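Local coordinates for ABC transporter, solute-binding protein (Staphylococcus aureus, PDB 6LKK) that binds glucose 6-phosphate in the cleft of a periplasmic-binding-protein fold and probably serves as the extracellular sensor of a two-component system, at residues Val92-Thr100 with Leu246-Ile255; Ile112-Leu120 with Ile204-Met212. One frame throughout, in Å; residues are numbered along the deposited sequence.

Both contacts reach the same mixed sheet, in which strands 92-105 and 202-205 are neighbours, and their centres lie about 22 Å apart. Contact 1 ties 92-100 to the end of helix 240-250 and the chain that follows it; contact 2 joins 112-120 to 204-212 and is nested inside the loop that contact 1 closes. They meet where T100 N lies 2.9 Å from M212 O, a probable hydrogen bond, and where P99 packs on Y206. Contact 1 is nearer the bound glucose 6-phosphate: M98 touches the ligand, and the F95 side chain is about 7 Å from it. In contact 2 the side chain of Y117 is about 11 Å from the bound glucose 6-phosphate.

Contact 1 (Val92-Thr100 with Leu246-Ile255); sequences VTSFLLMPT and LVAEFDAKSI
L97 and K253 hold the two segments together through one nearly straight backbone hydrogen bond, L97 N to K253 O at 3.0 Å with 175° at the hydrogen, the donor lying in the carbonyl plane. The return link runs through a water, which donates to L97 O and accepts from K253 N.

The tight part lies around I255. Its CG1 is anti to the backbone N (chi1 -169°), which carries CD1 to 3.6 Å from S94 CB and on to L97 CD2, where the two side chains cross at about a right angle. The CG2 branch settles on the backbone instead, 3.3 Å from F95 O. L96 uses its CD2 methyl against K253 O at 3.6 Å and, more distantly, against A252 CB and L246 CD1. The same L246 methyl lies 4.0 Å from F95 CZ, these side chains also crossing nearly at right angles, and F95 carries CG of its own neighbour L96 over one ring face.

Beyond the K253 backbone the contact thins to the lysine chain lying along P99. Of this side chain the aliphatic part does the touching: CB lies against L97 and CD is 3.9 Å from P99 CD, while a bend at chi4 (61°) turns NZ to a salt bridge with E189.

F95 and L96 share D216 as their backbone partner, a classic beta bulge in strand 92-105 shortly before M98, which touches the bound glucose 6-phosphate. Strand 213-221 pairs with this strand through D216 and N214, helix 189-197 supplies E189 and Q190 around P99 and M98, and Q243 of helix 240-250 bonds both F95 O and S254 OG.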
# COMPACT_ATOMS: atom_id res chain seq x y z
N VAL A 92 11.85 10.58 -0.04
CA VAL A 92 10.79 9.82 0.61
C VAL A 92 11.16 9.56 2.07
O VAL A 92 12.28 9.13 2.36
CB VAL A 92 10.52 8.49 -0.11
CG1 VAL A 92 9.43 7.70 0.59
CG2 VAL A 92 10.14 8.75 -1.56
N THR A 93 10.21 9.83 2.97
CA THR A 93 10.28 9.39 4.35
C THR A 93 9.35 8.20 4.52
O THR A 93 8.18 8.25 4.12
CB THR A 93 9.85 10.52 5.30
OG1 THR A 93 10.69 11.66 5.12
CG2 THR A 93 9.92 10.06 6.76
N SER A 94 9.86 7.12 5.11
CA SER A 94 9.01 5.97 5.37
C SER A 94 7.93 6.34 6.38
O SER A 94 8.16 7.12 7.31
CB SER A 94 9.84 4.79 5.88
OG SER A 94 10.72 4.34 4.86
N PHE A 95 6.73 5.77 6.19
CA PHE A 95 5.54 6.18 6.93
C PHE A 95 4.85 5.02 7.63
O PHE A 95 4.56 5.10 8.82
CB PHE A 95 4.57 6.88 5.97
CG PHE A 95 3.21 7.13 6.56
CD1 PHE A 95 3.07 7.82 7.76
CD2 PHE A 95 2.06 6.69 5.91
CE1 PHE A 95 1.82 8.05 8.30
CE2 PHE A 95 0.81 6.92 6.45
CZ PHE A 95 0.69 7.60 7.64
N LEU A 96 4.57 3.94 6.90
CA LEU A 96 3.88 2.78 7.46
C LEU A 96 4.38 1.52 6.77
O LEU A 96 4.90 1.56 5.66
CB LEU A 96 2.36 2.88 7.29
CG LEU A 96 1.55 3.84 8.17
CD1 LEU A 96 0.08 3.72 7.79
CD2 LEU A 96 1.74 3.56 9.66
N LEU A 97 4.20 0.39 7.46
CA LEU A 97 4.44 -0.92 6.89
C LEU A 97 3.10 -1.55 6.54
O LEU A 97 2.22 -1.64 7.40
CB LEU A 97 5.21 -1.81 7.87
CG LEU A 97 6.51 -1.22 8.42
CD1 LEU A 97 7.12 -2.16 9.44
CD2 LEU A 97 7.49 -0.94 7.30
N MET A 98 2.95 -1.98 5.29
CA MET A 98 1.67 -2.50 4.80
C MET A 98 1.89 -3.85 4.15
O MET A 98 2.34 -3.93 3.00
CB MET A 98 1.02 -1.54 3.82
CG MET A 98 -0.42 -1.89 3.48
SD MET A 98 -1.53 -1.64 4.86
CE MET A 98 -1.58 0.15 4.89
N PRO A 99 1.58 -4.95 4.85
CA PRO A 99 1.60 -6.25 4.19
C PRO A 99 0.57 -6.32 3.08
O PRO A 99 -0.56 -5.85 3.22
CB PRO A 99 1.27 -7.23 5.32
CG PRO A 99 1.58 -6.50 6.57
CD PRO A 99 1.29 -5.06 6.29
N THR A 100 0.97 -6.89 1.95
CA THR A 100 0.01 -7.32 0.96
C THR A 100 -0.55 -8.68 1.38
O THR A 100 0.12 -9.45 2.07
CB THR A 100 0.64 -7.40 -0.43
OG1 THR A 100 1.73 -8.34 -0.42
CG2 THR A 100 1.16 -6.04 -0.86
N LEU A 246 -2.57 5.53 15.00
CA LEU A 246 -2.89 4.69 13.85
C LEU A 246 -2.80 3.21 14.21
O LEU A 246 -3.63 2.40 13.76
CB LEU A 246 -1.96 5.02 12.69
CG LEU A 246 -2.16 6.39 12.05
CD1 LEU A 246 -1.03 6.72 11.09
CD2 LEU A 246 -3.51 6.45 11.34
N VAL A 247 -1.81 2.83 15.02
CA VAL A 247 -1.70 1.45 15.48
C VAL A 247 -2.91 1.08 16.32
O VAL A 247 -3.56 0.05 16.10
CB VAL A 247 -0.39 1.26 16.26
CG1 VAL A 247 -0.36 -0.10 16.96
CG2 VAL A 247 0.80 1.39 15.32
N ALA A 248 -3.25 1.92 17.30
CA ALA A 248 -4.32 1.60 18.23
C ALA A 248 -5.66 1.46 17.52
O ALA A 248 -6.43 0.53 17.79
CB ALA A 248 -4.41 2.66 19.32
N GLU A 249 -5.96 2.38 16.60
CA GLU A 249 -7.29 2.41 16.00
C GLU A 249 -7.43 1.45 14.83
O GLU A 249 -8.52 0.89 14.63
CB GLU A 249 -7.62 3.83 15.55
CG GLU A 249 -8.95 3.94 14.82
CD GLU A 249 -9.45 5.37 14.71
OE1 GLU A 249 -10.57 5.57 14.19
OE2 GLU A 249 -8.73 6.29 15.14
N PHE A 250 -6.37 1.23 14.05
CA PHE A 250 -6.47 0.49 12.80
C PHE A 250 -5.64 -0.79 12.76
O PHE A 250 -5.66 -1.48 11.73
CB PHE A 250 -6.04 1.37 11.62
CG PHE A 250 -6.91 2.58 11.42
CD1 PHE A 250 -8.10 2.48 10.73
CD2 PHE A 250 -6.51 3.81 11.89
CE1 PHE A 250 -8.89 3.59 10.53
CE2 PHE A 250 -7.30 4.93 11.70
CZ PHE A 250 -8.49 4.82 11.01
N ASP A 251 -4.91 -1.13 13.82
CA ASP A 251 -3.90 -2.18 13.74
C ASP A 251 -2.89 -1.88 12.63
O ASP A 251 -2.39 -2.79 11.96
CB ASP A 251 -4.54 -3.56 13.51
CG ASP A 251 -5.47 -3.96 14.62
OD1 ASP A 251 -5.01 -4.10 15.78
OD2 ASP A 251 -6.68 -4.14 14.35
N ALA A 252 -2.62 -0.60 12.41
CA ALA A 252 -1.54 -0.24 11.51
C ALA A 252 -0.22 -0.77 12.06
O ALA A 252 -0.10 -1.10 13.24
CB ALA A 252 -1.46 1.28 11.34
N LYS A 253 0.77 -0.87 11.18
CA LYS A 253 2.11 -1.27 11.56
C LYS A 253 3.01 -0.04 11.45
O LYS A 253 3.33 0.41 10.35
CB LYS A 253 2.60 -2.43 10.68
CG LYS A 253 1.88 -3.73 11.00
CD LYS A 253 2.31 -4.87 10.09
CE LYS A 253 1.81 -6.21 10.59
NZ LYS A 253 0.33 -6.29 10.67
N SER A 254 3.40 0.49 12.60
CA SER A 254 4.15 1.73 12.65
C SER A 254 5.55 1.56 12.08
O SER A 254 6.16 0.49 12.17
CB SER A 254 4.24 2.24 14.09
OG SER A 254 5.09 3.37 14.19
N ILE A 255 6.07 2.64 11.50
CA ILE A 255 7.46 2.69 11.06
C ILE A 255 8.43 2.96 12.20
O ILE A 255 9.64 2.83 12.00
CB ILE A 255 7.60 3.75 9.96
CG1 ILE A 255 8.96 3.67 9.25
CG2 ILE A 255 7.39 5.16 10.53
CD1 ILE A 255 9.20 2.37 8.51
O HOH W 1 -0.19 -0.68 8.40

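Contact 2 (Ile112-Leu120 with Ile204-Met212); sequences IKIRGYQDL and IVYPIEGTM
E209 grips the backbone of Y117 and Q118 from a type I beta turn, P207 to G210, that follows strand 202-205 in this solute-binding fold. Its two carboxylate oxygens are divided between successive amides: Y117 N bonds OE1 at 2.9 Å and Q118 N bonds OE2 at 2.9 Å, both arriving from above the carboxylate plane. A bend at chi2 (89°) folds the carboxylate over G116, whose CA comes within 3.3 Å of OE1, leaving no room there for a side chain. I208 N bonds R115 O at 3.2 Å with the donor tilted from the carbonyl plane; P207 CA makes a CA-H...O contact with the same oxygen, and V205 CG1 packs against it.

In the next shell, water links OE2 to D119 N, while D119 OD2 accepts from R115 N at 2.7 Å, closing a side-chain-to-backbone bond within 112-120. Y117 reaches across the turn, its CE2 3.5 Å from P207 CG and its ring edge turned to G210 O. The ring also packs on A146 and I147 of helix 138-151, where H143 ND1 bonds the phenol. A further water bridges Y117 OH, 2.7 Å away, to M212 N.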
# COMPACT_ATOMS: atom_id res chain seq x y z
N ILE A 112 -12.68 -25.39 0.12
CA ILE A 112 -11.51 -25.03 -0.67
C ILE A 112 -10.43 -24.48 0.25
O ILE A 112 -10.68 -23.56 1.04
CB ILE A 112 -11.88 -24.01 -1.75
CG1 ILE A 112 -12.97 -24.55 -2.67
CG2 ILE A 112 -10.64 -23.63 -2.57
CD1 ILE A 112 -13.62 -23.48 -3.52
N LYS A 113 -9.22 -25.02 0.14
CA LYS A 113 -8.08 -24.54 0.91
C LYS A 113 -7.33 -23.47 0.13
O LYS A 113 -6.98 -23.67 -1.04
CB LYS A 113 -7.12 -25.68 1.26
CG LYS A 113 -7.69 -26.76 2.17
CD LYS A 113 -6.55 -27.55 2.81
CE LYS A 113 -6.78 -29.06 2.77
NZ LYS A 113 -5.49 -29.81 2.77
N ILE A 114 -7.07 -22.33 0.77
CA ILE A 114 -6.30 -21.24 0.18
C ILE A 114 -5.30 -20.78 1.23
O ILE A 114 -5.65 -20.04 2.15
CB ILE A 114 -7.18 -20.09 -0.30
CG1 ILE A 114 -8.16 -20.58 -1.38
CG2 ILE A 114 -6.31 -18.97 -0.87
CD1 ILE A 114 -9.21 -19.57 -1.77
N ARG A 115 -4.05 -21.22 1.09
CA ARG A 115 -2.97 -20.83 1.98
C ARG A 115 -1.99 -19.84 1.36
O ARG A 115 -1.17 -19.27 2.08
CB ARG A 115 -2.18 -22.06 2.44
CG ARG A 115 -2.83 -22.87 3.56
CD ARG A 115 -4.05 -23.64 3.09
NE ARG A 115 -4.61 -24.46 4.17
CZ ARG A 115 -4.26 -25.71 4.43
NH1 ARG A 115 -4.82 -26.36 5.44
NH2 ARG A 115 -3.35 -26.33 3.68
N GLY A 116 -2.06 -19.63 0.05
CA GLY A 116 -1.08 -18.79 -0.61
C GLY A 116 -1.31 -18.77 -2.11
O GLY A 116 -2.39 -19.10 -2.60
N TYR A 117 -0.26 -18.36 -2.83
CA TYR A 117 -0.39 -18.13 -4.27
C TYR A 117 -0.62 -19.43 -5.04
O TYR A 117 -1.42 -19.46 -5.98
CB TYR A 117 0.85 -17.42 -4.80
CG TYR A 117 0.98 -15.99 -4.34
CD1 TYR A 117 0.07 -15.02 -4.75
CD2 TYR A 117 2.01 -15.60 -3.51
CE1 TYR A 117 0.19 -13.71 -4.33
CE2 TYR A 117 2.14 -14.30 -3.08
CZ TYR A 117 1.23 -13.36 -3.50
OH TYR A 117 1.37 -12.06 -3.07
N GLN A 118 0.07 -20.51 -4.66
CA GLN A 118 -0.09 -21.77 -5.39
C GLN A 118 -1.53 -22.26 -5.32
O GLN A 118 -2.07 -22.76 -6.31
CB GLN A 118 0.86 -22.82 -4.83
CG GLN A 118 2.32 -22.54 -5.11
CD GLN A 118 3.21 -23.75 -4.87
OE1 GLN A 118 2.73 -24.88 -4.79
NE2 GLN A 118 4.51 -23.51 -4.74
N ASP A 119 -2.17 -22.11 -4.16
CA ASP A 119 -3.54 -22.57 -4.00
C ASP A 119 -4.51 -21.78 -4.88
O ASP A 119 -5.58 -22.30 -5.22
CB ASP A 119 -3.97 -22.46 -2.54
CG ASP A 119 -3.29 -23.48 -1.65
OD1 ASP A 119 -2.60 -24.38 -2.19
OD2 ASP A 119 -3.44 -23.38 -0.42
N LEU A 120 -4.17 -20.55 -5.24
CA LEU A 120 -5.05 -19.77 -6.10
C LEU A 120 -5.16 -20.37 -7.49
O LEU A 120 -6.11 -20.06 -8.22
CB LEU A 120 -4.56 -18.32 -6.19
CG LEU A 120 -4.64 -17.49 -4.91
CD1 LEU A 120 -4.07 -16.11 -5.16
CD2 LEU A 120 -6.07 -17.39 -4.39
N ILE A 204 -8.39 -13.17 5.85
CA ILE A 204 -7.13 -12.55 5.47
C ILE A 204 -6.06 -13.64 5.48
O ILE A 204 -5.87 -14.33 6.48
CB ILE A 204 -6.76 -11.40 6.42
CG1 ILE A 204 -7.88 -10.35 6.41
CG2 ILE A 204 -5.44 -10.77 6.01
CD1 ILE A 204 -7.74 -9.28 7.46
N VAL A 205 -5.38 -13.80 4.35
CA VAL A 205 -4.38 -14.86 4.16
C VAL A 205 -3.05 -14.20 3.83
O VAL A 205 -2.95 -13.43 2.86
CB VAL A 205 -4.80 -15.85 3.06
CG1 VAL A 205 -3.67 -16.83 2.77
CG2 VAL A 205 -6.06 -16.59 3.47
N TYR A 206 -2.03 -14.52 4.62
CA TYR A 206 -0.67 -14.10 4.33
C TYR A 206 0.02 -15.22 3.58
O TYR A 206 0.32 -16.26 4.19
CB TYR A 206 0.07 -13.77 5.63
CG TYR A 206 -0.61 -12.68 6.43
CD1 TYR A 206 -1.62 -12.97 7.34
CD2 TYR A 206 -0.25 -11.35 6.26
CE1 TYR A 206 -2.25 -11.97 8.07
CE2 TYR A 206 -0.87 -10.34 6.98
CZ TYR A 206 -1.86 -10.66 7.89
OH TYR A 206 -2.48 -9.66 8.61
N PRO A 207 0.28 -15.08 2.28
CA PRO A 207 0.70 -16.25 1.49
C PRO A 207 1.95 -16.92 2.04
O PRO A 207 2.97 -16.26 2.28
CB PRO A 207 0.93 -15.67 0.08
CG PRO A 207 0.89 -14.19 0.22
CD PRO A 207 0.11 -13.88 1.46
N ILE A 208 1.87 -18.24 2.21
CA ILE A 208 2.97 -18.99 2.81
C ILE A 208 4.22 -18.96 1.95
O ILE A 208 5.33 -19.11 2.47
CB ILE A 208 2.55 -20.44 3.11
CG1 ILE A 208 2.08 -21.15 1.83
CG2 ILE A 208 1.45 -20.47 4.16
CD1 ILE A 208 1.88 -22.65 2.01
N GLU A 209 4.09 -18.75 0.63
CA GLU A 209 5.26 -18.73 -0.23
C GLU A 209 6.11 -17.47 -0.05
O GLU A 209 7.25 -17.44 -0.51
CB GLU A 209 4.86 -18.82 -1.71
CG GLU A 209 4.06 -20.06 -2.07
CD GLU A 209 2.57 -19.87 -1.90
OE1 GLU A 209 2.15 -18.83 -1.33
OE2 GLU A 209 1.81 -20.76 -2.33
N GLY A 210 5.57 -16.45 0.61
CA GLY A 210 6.27 -15.19 0.72
C GLY A 210 5.32 -14.03 0.56
O GLY A 210 4.70 -13.86 -0.50
N THR A 211 5.21 -13.23 1.61
CA THR A 211 4.31 -12.08 1.65
C THR A 211 5.12 -10.80 1.41
O THR A 211 6.11 -10.55 2.11
CB THR A 211 3.59 -12.02 3.00
OG1 THR A 211 2.81 -13.21 3.17
CG2 THR A 211 2.69 -10.80 3.10
N MET A 212 4.69 -10.01 0.44
CA MET A 212 5.35 -8.73 0.17
C MET A 212 4.99 -7.72 1.25
O MET A 212 3.81 -7.55 1.59
CB MET A 212 4.93 -8.21 -1.20
CG MET A 212 5.58 -6.89 -1.61
SD MET A 212 7.37 -6.98 -1.69
CE MET A 212 7.57 -8.23 -2.95
O HOH W 2 2.27 -10.88 -0.80
O HOH W 3 -0.61 -21.76 -1.69